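Local coordinates for COPII coat assembly protein SEC16 (Saccharomyces cerevisiae, PDB 3MZK), which helps initiate assembly of the COPII coat that forms transport vesicles and selects cargo at the endoplasmic reticulum, and also acts in autophagy, at residues 196-201 / 223-228; 216-221 / 245-250; 254-259 / 298-303; 286-289 / 295-298. One frame throughout, in Å; residues are numbered along the deposited sequence.

Contact 1: residues 196-201 / 223-228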
loop_
_atom_site.group_PDB
_atom_site.type_symbol
_atom_site.label_atom_id
_atom_site.label_comp_id
_atom_site.label_asym_id
_atom_site.label_seq_id
_atom_site.Cartn_x
_atom_site.Cartn_y
_atom_site.Cartn_z
ATOM N N GLU B 196 -24.179 -1.311 -0.750
ATOM C CA GLU B 196 -25.568 -1.748 -0.861
ATOM C C GLU B 196 -26.252 -1.756 0.503
ATOM O O GLU B 196 -27.427 -1.412 0.623
ATOM C CB GLU B 196 -25.655 -3.132 -1.510
ATOM N N VAL B 197 -25.510 -2.152 1.530
ATOM C CA VAL B 197 -26.047 -2.163 2.882
ATOM C C VAL B 197 -26.372 -0.742 3.331
ATOM O O VAL B 197 -27.396 -0.505 3.975
ATOM C CB VAL B 197 -25.065 -2.811 3.880
ATOM C CG1 VAL B 197 -25.614 -2.729 5.302
ATOM C CG2 VAL B 197 -24.787 -4.260 3.488
ATOM N N ILE B 198 -25.500 0.199 2.984
ATOM C CA ILE B 198 -25.703 1.594 3.354
ATOM C C ILE B 198 -27.017 2.101 2.780
ATOM O O ILE B 198 -27.804 2.752 3.470
ATOM C CB ILE B 198 -24.560 2.489 2.851
ATOM C CG1 ILE B 198 -23.213 1.966 3.349
ATOM C CG2 ILE B 198 -24.777 3.920 3.304
ATOM C CD1 ILE B 198 -22.036 2.820 2.945
ATOM N N GLN B 199 -27.250 1.788 1.510
ATOM C CA GLN B 199 -28.471 2.204 0.841
ATOM C C GLN B 199 -29.697 1.625 1.540
ATOM O O GLN B 199 -30.641 2.354 1.858
ATOM C CB GLN B 199 -28.448 1.775 -0.626
ATOM C CG GLN B 199 -27.212 2.240 -1.378
ATOM C CD GLN B 199 -27.417 2.269 -2.880
ATOM O OE1 GLN B 199 -28.547 2.206 -3.366
ATOM N NE2 GLN B 199 -26.323 2.367 -3.625
ATOM N N LYS B 200 -29.681 0.315 1.782
ATOM C CA LYS B 200 -30.829 -0.355 2.389
ATOM C C LYS B 200 -31.131 0.224 3.767
ATOM O O LYS B 200 -32.287 0.403 4.132
ATOM C CB LYS B 200 -30.626 -1.881 2.440
ATOM C CG LYS B 200 -30.928 -2.615 1.055
ATOM C CD LYS B 200 -30.351 -4.084 1.037
ATOM C CE LYS B 200 -30.541 -4.753 -0.372
ATOM N NZ LYS B 200 -29.892 -6.164 -0.389
ATOM N N TYR B 201 -30.090 0.522 4.533
ATOM C CA TYR B 201 -30.285 1.096 5.864
ATOM C C TYR B 201 -30.935 2.481 5.791
ATOM O O TYR B 201 -31.876 2.775 6.526
ATOM C CB TYR B 201 -28.963 1.152 6.643
ATOM C CG TYR B 201 -28.997 2.101 7.813
ATOM C CD1 TYR B 201 -29.673 1.774 8.981
ATOM C CD2 TYR B 201 -28.365 3.334 7.745
ATOM C CE1 TYR B 201 -29.715 2.647 10.053
ATOM C CE2 TYR B 201 -28.400 4.212 8.806
ATOM C CZ TYR B 201 -29.077 3.866 9.958
ATOM O OH TYR B 201 -29.112 4.748 11.014
ATOM N N ILE B 223 -21.445 10.974 1.303
ATOM C CA ILE B 223 -20.317 11.115 2.223
ATOM C C ILE B 223 -19.702 9.770 2.596
ATOM O O ILE B 223 -18.481 9.621 2.614
ATOM C CB ILE B 223 -20.733 11.830 3.517
ATOM C CG1 ILE B 223 -21.214 13.246 3.204
ATOM C CG2 ILE B 223 -19.570 11.889 4.479
ATOM C CD1 ILE B 223 -21.631 14.027 4.418
ATOM N N PHE B 224 -20.555 8.795 2.894
ATOM C CA PHE B 224 -20.086 7.467 3.280
ATOM C C PHE B 224 -19.531 6.687 2.093
ATOM O O PHE B 224 -18.643 5.854 2.254
ATOM C CB PHE B 224 -21.200 6.678 3.976
ATOM C CG PHE B 224 -21.633 7.274 5.281
ATOM C CD1 PHE B 224 -20.693 7.720 6.199
ATOM C CD2 PHE B 224 -22.978 7.412 5.586
ATOM C CE1 PHE B 224 -21.088 8.283 7.400
ATOM C CE2 PHE B 224 -23.379 7.975 6.788
ATOM C CZ PHE B 224 -22.432 8.411 7.695
ATOM N N GLN B 225 -20.051 6.960 0.901
ATOM C CA GLN B 225 -19.554 6.303 -0.304
ATOM C C GLN B 225 -18.148 6.774 -0.636
ATOM O O GLN B 225 -17.285 5.976 -0.992
ATOM C CB GLN B 225 -20.473 6.569 -1.495
ATOM C CG GLN B 225 -21.817 5.885 -1.408
ATOM C CD GLN B 225 -21.686 4.400 -1.163
ATOM O OE1 GLN B 225 -20.714 3.774 -1.582
ATOM N NE2 GLN B 225 -22.662 3.829 -0.469
ATOM N N VAL B 226 -17.925 8.078 -0.514
ATOM C CA VAL B 226 -16.651 8.675 -0.892
ATOM C C VAL B 226 -15.494 8.086 -0.094
ATOM O O VAL B 226 -14.462 7.723 -0.660
ATOM C CB VAL B 226 -16.673 10.213 -0.718
ATOM C CG1 VAL B 226 -15.271 10.795 -0.869
ATOM C CG2 VAL B 226 -17.646 10.851 -1.706
ATOM N N PHE B 227 -15.668 7.981 1.218
ATOM C CA PHE B 227 -14.587 7.520 2.077
ATOM C C PHE B 227 -14.510 5.998 2.143
ATOM O O PHE B 227 -13.964 5.429 3.081
ATOM C CB PHE B 227 -14.718 8.132 3.466
ATOM C CG PHE B 227 -14.528 9.619 3.488
ATOM C CD1 PHE B 227 -13.255 10.167 3.533
ATOM C CD2 PHE B 227 -15.619 10.469 3.460
ATOM C CE1 PHE B 227 -13.075 11.536 3.555
ATOM C CE2 PHE B 227 -15.446 11.843 3.481
ATOM C CZ PHE B 227 -14.172 12.376 3.526
ATOM N N VAL B 228 -15.059 5.345 1.129
ATOM C CA VAL B 228 -14.993 3.896 1.022
ATOM C C VAL B 228 -14.427 3.505 -0.341
ATOM O O VAL B 228 -13.947 2.387 -0.534
ATOM C CB VAL B 228 -16.379 3.261 1.247
ATOM C CG1 VAL B 228 -16.481 1.912 0.565
ATOM C CG2 VAL B 228 -16.658 3.137 2.737
#
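Ile198 reaches from helix 191-203 to the C-terminal part of helix 214-226, where Phe224 and Gln225 receive its terminal methyl. The two helices run antiparallel and are consecutive in the stacked all-helical domain that Sec16 shares with other ACE1-type coat proteins. Ile198 CD1 lies 3.6 Å from Gln225 NE2 and 4.1 Å from Phe224 CB, a purely van der Waals meeting with no hydrogen bond across the pair of segments. CG1 of Ile198 stands beside the backbone N (chi1 -55°) and the chain beyond it is extended, which carries CD1 straight toward the facing helix. Phe224 takes part through its CB, close to the backbone, and not through its ring.

In Gln225 the bend at the second torsion (chi2 -53°) turns the amide toward Ile198. It passes Ile198 running the opposite way, so that NE2 lies alongside the isoleucine, 4.1 Å from Ile198 CB as well. The other end of the amide, OE1, makes a weak hydrogen bond with Asn230 just beyond the helix, which may help to fix the rotation of the group.

All three touching residues are buried. Leu184 of the second subunit, another copy of this protein, packs on both Ile198 and Phe224, so the contact forms part of the dimer interface as well as of the helix stack. Phe227 is the first residue to leave the helical conformation, and Val228 N behind it still bonds to Gln225 O at 3.1 Å.

Contact 2: residues 216-221 / 245-250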
loop_
_atom_site.group_PDB
_atom_site.type_symbol
_atom_site.label_atom_id
_atom_site.label_comp_id
_atom_site.label_asym_id
_atom_site.label_seq_id
_atom_site.Cartn_x
_atom_site.Cartn_y
_atom_site.Cartn_z
ATOM N N LEU B 216 -31.848 14.213 2.848
ATOM C CA LEU B 216 -30.973 13.780 3.931
ATOM C C LEU B 216 -30.201 12.532 3.534
ATOM O O LEU B 216 -28.980 12.474 3.665
ATOM C CB LEU B 216 -31.786 13.484 5.188
ATOM C CG LEU B 216 -31.987 14.621 6.189
ATOM C CD1 LEU B 216 -32.936 14.192 7.295
ATOM C CD2 LEU B 216 -30.654 15.046 6.766
ATOM N N ALA B 217 -30.931 11.535 3.047
ATOM C CA ALA B 217 -30.342 10.266 2.650
ATOM C C ALA B 217 -29.293 10.447 1.558
ATOM O O ALA B 217 -28.216 9.861 1.620
ATOM C CB ALA B 217 -31.425 9.308 2.189
ATOM N N HIS B 218 -29.613 11.256 0.553
ATOM C CA HIS B 218 -28.682 11.486 -0.540
ATOM C C HIS B 218 -27.341 11.960 -0.010
ATOM O O HIS B 218 -26.290 11.444 -0.388
ATOM C CB HIS B 218 -29.237 12.522 -1.516
ATOM C CG HIS B 218 -30.497 12.095 -2.197
ATOM N ND1 HIS B 218 -31.747 12.354 -1.679
ATOM C CD2 HIS B 218 -30.701 11.422 -3.355
ATOM C CE1 HIS B 218 -32.667 11.861 -2.489
ATOM N NE2 HIS B 218 -32.058 11.291 -3.513
ATOM N N PHE B 219 -27.385 12.951 0.872
ATOM C CA PHE B 219 -26.169 13.575 1.369
ATOM C C PHE B 219 -25.344 12.572 2.174
ATOM O O PHE B 219 -24.165 12.364 1.891
ATOM C CB PHE B 219 -26.507 14.814 2.199
ATOM C CG PHE B 219 -25.427 15.863 2.199
ATOM C CD1 PHE B 219 -25.751 17.209 2.277
ATOM C CD2 PHE B 219 -24.091 15.508 2.129
ATOM C CE1 PHE B 219 -24.765 18.177 2.283
ATOM C CE2 PHE B 219 -23.099 16.475 2.134
ATOM C CZ PHE B 219 -23.440 17.811 2.211
ATOM N N LEU B 220 -25.970 11.942 3.164
ATOM C CA LEU B 220 -25.288 10.948 3.991
ATOM C C LEU B 220 -24.711 9.820 3.143
ATOM O O LEU B 220 -23.565 9.403 3.337
ATOM C CB LEU B 220 -26.238 10.366 5.040
ATOM C CG LEU B 220 -26.579 11.244 6.242
ATOM C CD1 LEU B 220 -27.568 10.532 7.146
ATOM C CD2 LEU B 220 -25.317 11.613 7.004
ATOM N N LEU B 221 -25.517 9.328 2.208
ATOM C CA LEU B 221 -25.101 8.244 1.334
ATOM C C LEU B 221 -23.809 8.600 0.619
ATOM O O LEU B 221 -22.872 7.805 0.589
ATOM C CB LEU B 221 -26.192 7.930 0.315
ATOM C CG LEU B 221 -25.841 6.872 -0.730
ATOM C CD1 LEU B 221 -25.365 5.591 -0.069
ATOM C CD2 LEU B 221 -27.039 6.604 -1.616
ATOM N N SER B 245 -30.194 14.147 -9.375
ATOM C CA SER B 245 -29.194 14.877 -10.144
ATOM C C SER B 245 -29.431 16.378 -10.031
ATOM O O SER B 245 -28.485 17.162 -9.997
ATOM C CB SER B 245 -29.194 14.438 -11.611
ATOM O OG SER B 245 -30.372 14.858 -12.271
ATOM N N GLN B 246 -30.698 16.774 -9.969
ATOM C CA GLN B 246 -31.040 18.178 -9.785
ATOM C C GLN B 246 -30.574 18.633 -8.410
ATOM O O GLN B 246 -30.073 19.745 -8.249
ATOM C CB GLN B 246 -32.545 18.400 -9.943
ATOM N N TRP B 247 -30.733 17.762 -7.418
ATOM C CA TRP B 247 -30.273 18.059 -6.068
ATOM C C TRP B 247 -28.757 18.215 -6.028
ATOM O O TRP B 247 -28.235 19.168 -5.451
ATOM C CB TRP B 247 -30.713 16.964 -5.097
ATOM C CG TRP B 247 -29.967 16.979 -3.797
ATOM C CD1 TRP B 247 -30.207 17.785 -2.723
ATOM C CD2 TRP B 247 -28.860 16.145 -3.435
ATOM N NE1 TRP B 247 -29.317 17.505 -1.713
ATOM C CE2 TRP B 247 -28.480 16.502 -2.125
ATOM C CE3 TRP B 247 -28.154 15.133 -4.091
ATOM C CZ2 TRP B 247 -27.424 15.882 -1.460
ATOM C CZ3 TRP B 247 -27.106 14.519 -3.429
ATOM C CH2 TRP B 247 -26.751 14.896 -2.127
ATOM N N ALA B 248 -28.058 17.274 -6.655
ATOM C CA ALA B 248 -26.600 17.253 -6.638
ATOM C C ALA B 248 -26.001 18.479 -7.309
ATOM O O ALA B 248 -25.051 19.075 -6.798
ATOM C CB ALA B 248 -26.081 15.985 -7.298
ATOM N N SER B 249 -26.554 18.853 -8.457
ATOM C CA SER B 249 -26.031 19.989 -9.205
ATOM C C SER B 249 -26.416 21.309 -8.544
ATOM O O SER B 249 -25.703 22.302 -8.662
ATOM C CB SER B 249 -26.511 19.950 -10.656
ATOM O OG SER B 249 -27.925 19.998 -10.727
ATOM N N GLU B 250 -27.541 21.312 -7.839
ATOM C CA GLU B 250 -28.003 22.519 -7.167
ATOM C C GLU B 250 -27.260 22.762 -5.853
ATOM O O GLU B 250 -27.112 23.905 -5.424
ATOM C CB GLU B 250 -29.514 22.461 -6.930
#
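Trp247 of helix 242-250 lays its indole against His218 and Phe219 of helix 214-226. Ser245, at the start of this segment, offers its carbonyl oxygen to two donors one turn on: Ser249 N and, 3.0 Å away, Ser249 OG.

Trp247 itself carries the whole contact. CG stands opposite the backbone N (chi1 163°), an orientation that sends the indole outward to the facing helix. One face of its six-membered ring takes His218 CB as a CH-pi partner, 3.5 Å from the ring centroid and 16° off the normal. The imidazole and the indole meet obliquely, their planes at 41°. On the far rim, Trp247 CZ2 meets Phe219 CB at 3.9 Å, and Trp247 CH2 comes to 3.6 Å from Phe219 N, close against the backbone. The Phe219 and Trp247 side chains cross at roughly a right angle.

Further along, Ala248 and Ser249 turn to Phe287 of helix 275-290. Ile255 of helix 252-261 also touches the indole, and Phe219 packs on Ala258 of that helix and also on Gln162 of the second subunit. The indole thus joins helix 242-250 to helix 214-226, plain interhelical packing in the Sec23-binding domain of Sec16, an ACE1-like helical stack.

Contact 3: residues 254-259 / 298-303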
loop_
_atom_site.group_PDB
_atom_site.type_symbol
_atom_site.label_atom_id
_atom_site.label_comp_id
_atom_site.label_asym_id
_atom_site.label_seq_id
_atom_site.Cartn_x
_atom_site.Cartn_y
_atom_site.Cartn_z
ATOM N N SER B 254 -22.064 22.734 -1.084
ATOM C CA SER B 254 -22.100 22.187 0.269
ATOM C C SER B 254 -21.677 20.724 0.295
ATOM O O SER B 254 -21.154 20.240 1.296
ATOM C CB SER B 254 -23.493 22.349 0.881
ATOM O OG SER B 254 -24.486 21.780 0.046
ATOM N N ILE B 255 -21.910 20.023 -0.810
ATOM C CA ILE B 255 -21.523 18.621 -0.925
ATOM C C ILE B 255 -20.005 18.464 -0.882
ATOM O O ILE B 255 -19.465 17.750 -0.046
ATOM C CB ILE B 255 -22.051 17.997 -2.227
ATOM C CG1 ILE B 255 -23.580 18.007 -2.239
ATOM C CG2 ILE B 255 -21.525 16.587 -2.388
ATOM C CD1 ILE B 255 -24.183 17.387 -3.481
ATOM N N VAL B 256 -19.320 19.140 -1.793
ATOM C CA VAL B 256 -17.868 19.110 -1.817
ATOM C C VAL B 256 -17.304 19.594 -0.483
ATOM O O VAL B 256 -16.348 19.026 0.037
ATOM C CB VAL B 256 -17.309 19.956 -2.986
ATOM C CG1 VAL B 256 -15.787 19.970 -2.968
ATOM C CG2 VAL B 256 -17.812 19.406 -4.301
ATOM N N ALA B 257 -17.910 20.640 0.072
ATOM C CA ALA B 257 -17.460 21.207 1.342
ATOM C C ALA B 257 -17.537 20.185 2.471
ATOM O O ALA B 257 -16.660 20.136 3.331
ATOM C CB ALA B 257 -18.264 22.456 1.691
ATOM N N ALA B 258 -18.585 19.370 2.457
ATOM C CA ALA B 258 -18.750 18.318 3.450
ATOM C C ALA B 258 -17.625 17.298 3.347
ATOM O O ALA B 258 -17.052 16.887 4.358
ATOM C CB ALA B 258 -20.097 17.636 3.295
ATOM N N VAL B 259 -17.309 16.894 2.120
ATOM C CA VAL B 259 -16.248 15.921 1.897
ATOM C C VAL B 259 -14.895 16.446 2.369
ATOM O O VAL B 259 -14.181 15.766 3.102
ATOM C CB VAL B 259 -16.155 15.511 0.416
ATOM C CG1 VAL B 259 -14.890 14.711 0.164
ATOM C CG2 VAL B 259 -17.385 14.717 0.011
ATOM N N SER B 298 -14.837 23.105 -13.048
ATOM C CA SER B 298 -13.484 23.648 -12.980
ATOM C C SER B 298 -13.035 23.885 -11.548
ATOM O O SER B 298 -11.863 23.711 -11.223
ATOM C CB SER B 298 -13.377 24.952 -13.776
ATOM O OG SER B 298 -13.439 24.698 -15.163
ATOM N N THR B 299 -13.967 24.295 -10.695
ATOM C CA THR B 299 -13.671 24.459 -9.275
ATOM C C THR B 299 -13.152 23.135 -8.699
ATOM O O THR B 299 -12.084 23.094 -8.085
ATOM C CB THR B 299 -14.909 24.951 -8.488
ATOM O OG1 THR B 299 -15.404 26.158 -9.078
ATOM C CG2 THR B 299 -14.561 25.224 -7.042
ATOM N N LEU B 300 -13.891 22.052 -8.923
ATOM C CA LEU B 300 -13.474 20.739 -8.429
ATOM C C LEU B 300 -12.117 20.315 -8.981
ATOM O O LEU B 300 -11.286 19.793 -8.241
ATOM C CB LEU B 300 -14.528 19.664 -8.716
ATOM C CG LEU B 300 -15.964 20.007 -8.303
ATOM C CD1 LEU B 300 -16.811 18.750 -8.199
ATOM C CD2 LEU B 300 -15.980 20.773 -6.990
ATOM N N PHE B 301 -11.892 20.547 -10.272
ATOM C CA PHE B 301 -10.630 20.175 -10.917
ATOM C C PHE B 301 -9.453 20.939 -10.323
ATOM O O PHE B 301 -8.368 20.381 -10.135
ATOM C CB PHE B 301 -10.694 20.411 -12.433
ATOM C CG PHE B 301 -11.663 19.514 -13.148
ATOM C CD1 PHE B 301 -11.977 18.262 -12.643
ATOM C CD2 PHE B 301 -12.270 19.929 -14.326
ATOM C CE1 PHE B 301 -12.874 17.430 -13.306
ATOM C CE2 PHE B 301 -13.171 19.102 -14.995
ATOM C CZ PHE B 301 -13.472 17.851 -14.485
ATOM N N ILE B 302 -9.677 22.219 -10.039
ATOM C CA ILE B 302 -8.673 23.057 -9.392
ATOM C C ILE B 302 -8.298 22.514 -8.010
ATOM O O ILE B 302 -7.116 22.335 -7.695
ATOM C CB ILE B 302 -9.176 24.501 -9.246
ATOM C CG1 ILE B 302 -9.279 25.161 -10.622
ATOM C CG2 ILE B 302 -8.254 25.301 -8.346
ATOM C CD1 ILE B 302 -10.123 26.423 -10.643
ATOM N N ILE B 303 -9.308 22.252 -7.188
ATOM C CA ILE B 303 -9.075 21.683 -5.867
ATOM C C ILE B 303 -8.325 20.365 -5.983
ATOM O O ILE B 303 -7.446 20.068 -5.178
ATOM C CB ILE B 303 -10.391 21.443 -5.115
ATOM C CG1 ILE B 303 -11.145 22.756 -4.925
ATOM C CG2 ILE B 303 -10.123 20.799 -3.769
ATOM C CD1 ILE B 303 -12.536 22.573 -4.369
#
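Val256 and Leu300 join helix 252-261 to helix 294-303, two helices that run in the same general sense, though well inclined to each other. Helix 275-290, which lies between them in the chain, runs back the other way, an up-down-up succession that belongs to the stacked helices of the ACE1-like domain.

The contact across the segments is wholly apolar, a meeting of branched ends. Val256 CG2 lies 3.5 Å from Leu300 CD2 and 4.1 Å from the other methyl of that leucine, CD1, so one valine branch sits against the leucine fork. With CG beside its backbone N (chi1 -50°), the fork of Leu300 is brought to Val256, CD2 nearest, although the side chain does not leave its helix directly toward the valine. The second valine branch is also engaged: Val256 CG1 is 4.1 Å from Leu300 CD2 and, more loosely, 4.4 Å from Ile303 CD1, one turn farther along helix 294-303.

Further apolar neighbours close around this pair. Leu300 also packs on Phe284 and Leu288 of helix 275-290, while Leu123 of helix 116-123 covers Val256 and Ile303 rests on Trp116 and Ile119 of that same helix.

Polar groups in the two segments are satisfied away from the interface. Thr299 OG1 and Ser298 OG each bond back to a carbonyl of the preceding turn, those of Ala295 and Thr294, and Ser254 OG similarly uses Asn251 O. Within 298-303 the helix is held by regular backbone bonds such as Ile303 N to Thr299 O at 3.0 Å.

Contact 4: residues 286-289 / 295-298; sequences IFLT and AAAS
A helical hairpin brings Leu288 and Thr289, near the end of helix 275-290, against Ala296 and Ala297 in the first turns of helix 294-303. The helices are antiparallel and separated by a very short connection, and small residues on the second one let the backbones approach: the CA atoms of Leu288 and Ala297 are only 5.4 Å apart.

Leu288 spans both alanines. Its CD1 reaches the methyl of Ala296, CB, at 3.5 Å and lies 3.9 Å from the backbone N of Ala297, while nearer its own backbone Leu288 CB faces Ala297 CB at 4.1 Å. No hydrogen bond links the two segments.

Around the hairpin, Phe287 meets Phe238 edge-to-face, whereas Ala295 packs on an acidic side chain of another protein's chain in the assembly.

Thr289 brings a side-chain oxygen into a contact made mainly by methyl groups. With chi1 at -64°, OG1 is set opposite its own carbonyl carbon, and it hydrogen-bonds to Gly285 O in the preceding turn. The same oxygen touches the methyl of Ala297, with Thr289 OG1 lying 3.3 Å from Ala297 CB.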
loop_
_atom_site.group_PDB
_atom_site.type_symbol
_atom_site.label_atom_id
_atom_site.label_comp_id
_atom_site.label_asym_id
_atom_site.label_seq_id
_atom_site.Cartn_x
_atom_site.Cartn_y
_atom_site.Cartn_z
ATOM N N ILE B 286 -16.991 15.793 -13.552
ATOM C CA ILE B 286 -17.453 15.335 -14.853
ATOM C C ILE B 286 -18.961 15.496 -14.935
ATOM O O ILE B 286 -19.485 16.092 -15.870
ATOM C CB ILE B 286 -17.093 13.859 -15.088
ATOM C CG1 ILE B 286 -15.622 13.729 -15.478
ATOM C CG2 ILE B 286 -17.978 13.257 -16.163
ATOM C CD1 ILE B 286 -15.105 12.320 -15.407
ATOM N N PHE B 287 -19.654 14.962 -13.939
ATOM C CA PHE B 287 -21.099 15.096 -13.856
ATOM C C PHE B 287 -21.536 16.538 -14.083
ATOM O O PHE B 287 -22.449 16.802 -14.863
ATOM C CB PHE B 287 -21.591 14.606 -12.493
ATOM C CG PHE B 287 -22.978 15.055 -12.150
ATOM C CD1 PHE B 287 -24.080 14.384 -12.650
ATOM C CD2 PHE B 287 -23.182 16.144 -11.320
ATOM C CE1 PHE B 287 -25.357 14.795 -12.331
ATOM C CE2 PHE B 287 -24.458 16.560 -10.999
ATOM C CZ PHE B 287 -25.546 15.884 -11.504
ATOM N N LEU B 288 -20.875 17.466 -13.399
ATOM C CA LEU B 288 -21.231 18.880 -13.475
ATOM C C LEU B 288 -21.064 19.429 -14.883
ATOM O O LEU B 288 -21.864 20.246 -15.339
ATOM C CB LEU B 288 -20.398 19.701 -12.487
ATOM C CG LEU B 288 -20.735 19.437 -11.020
ATOM C CD1 LEU B 288 -19.744 20.133 -10.088
ATOM C CD2 LEU B 288 -22.166 19.865 -10.730
ATOM N N THR B 289 -20.014 18.982 -15.564
ATOM C CA THR B 289 -19.773 19.370 -16.945
ATOM C C THR B 289 -20.964 18.998 -17.819
ATOM O O THR B 289 -21.525 19.844 -18.513
ATOM C CB THR B 289 -18.508 18.706 -17.495
ATOM O OG1 THR B 289 -17.368 19.186 -16.769
ATOM C CG2 THR B 289 -18.337 19.039 -18.954
ATOM N N ALA B 295 -18.272 26.072 -14.659
ATOM C CA ALA B 295 -17.561 26.792 -13.607
ATOM C C ALA B 295 -17.398 25.863 -12.400
ATOM O O ALA B 295 -16.299 25.702 -11.857
ATOM C CB ALA B 295 -18.305 28.052 -13.218
ATOM N N ALA B 296 -18.499 25.243 -11.992
ATOM C CA ALA B 296 -18.458 24.271 -10.916
ATOM C C ALA B 296 -17.378 23.236 -11.196
ATOM O O ALA B 296 -16.421 23.106 -10.438
ATOM C CB ALA B 296 -19.813 23.601 -10.748
ATOM N N ALA B 297 -17.536 22.506 -12.295
ATOM C CA ALA B 297 -16.587 21.467 -12.671
ATOM C C ALA B 297 -15.145 21.931 -12.513
ATOM O O ALA B 297 -14.328 21.241 -11.915
ATOM C CB ALA B 297 -16.843 21.013 -14.095
ATOM N N SER B 298 -14.837 23.105 -13.048
ATOM C CA SER B 298 -13.484 23.648 -12.980
ATOM C C SER B 298 -13.035 23.885 -11.548
ATOM O O SER B 298 -11.863 23.711 -11.223
ATOM C CB SER B 298 -13.377 24.952 -13.776
ATOM O OG SER B 298 -13.439 24.698 -15.163
#

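Overall arrangement
The four contacts follow one another along the helical stack of the Sec23-binding domain. Contacts 1 and 2 share helix 214-226 and have centres about 13 Å apart; their segments alternate in sequence, and Leu221 of one packs on Ile198 and Gln199 of the other. Contact 3 comes later, its centre about 14 Å from that of contact 2, with Ala248 packing on Ile255 between them. Contacts 3 and 4 share Ser298 and helix 294-303, with centres about 10 Å apart; Phe301 also packs on Ile286. Contacts 1 and 4, centres about 23 Å apart, do not touch. The series runs from the border with the second subunit toward the centre of the chain.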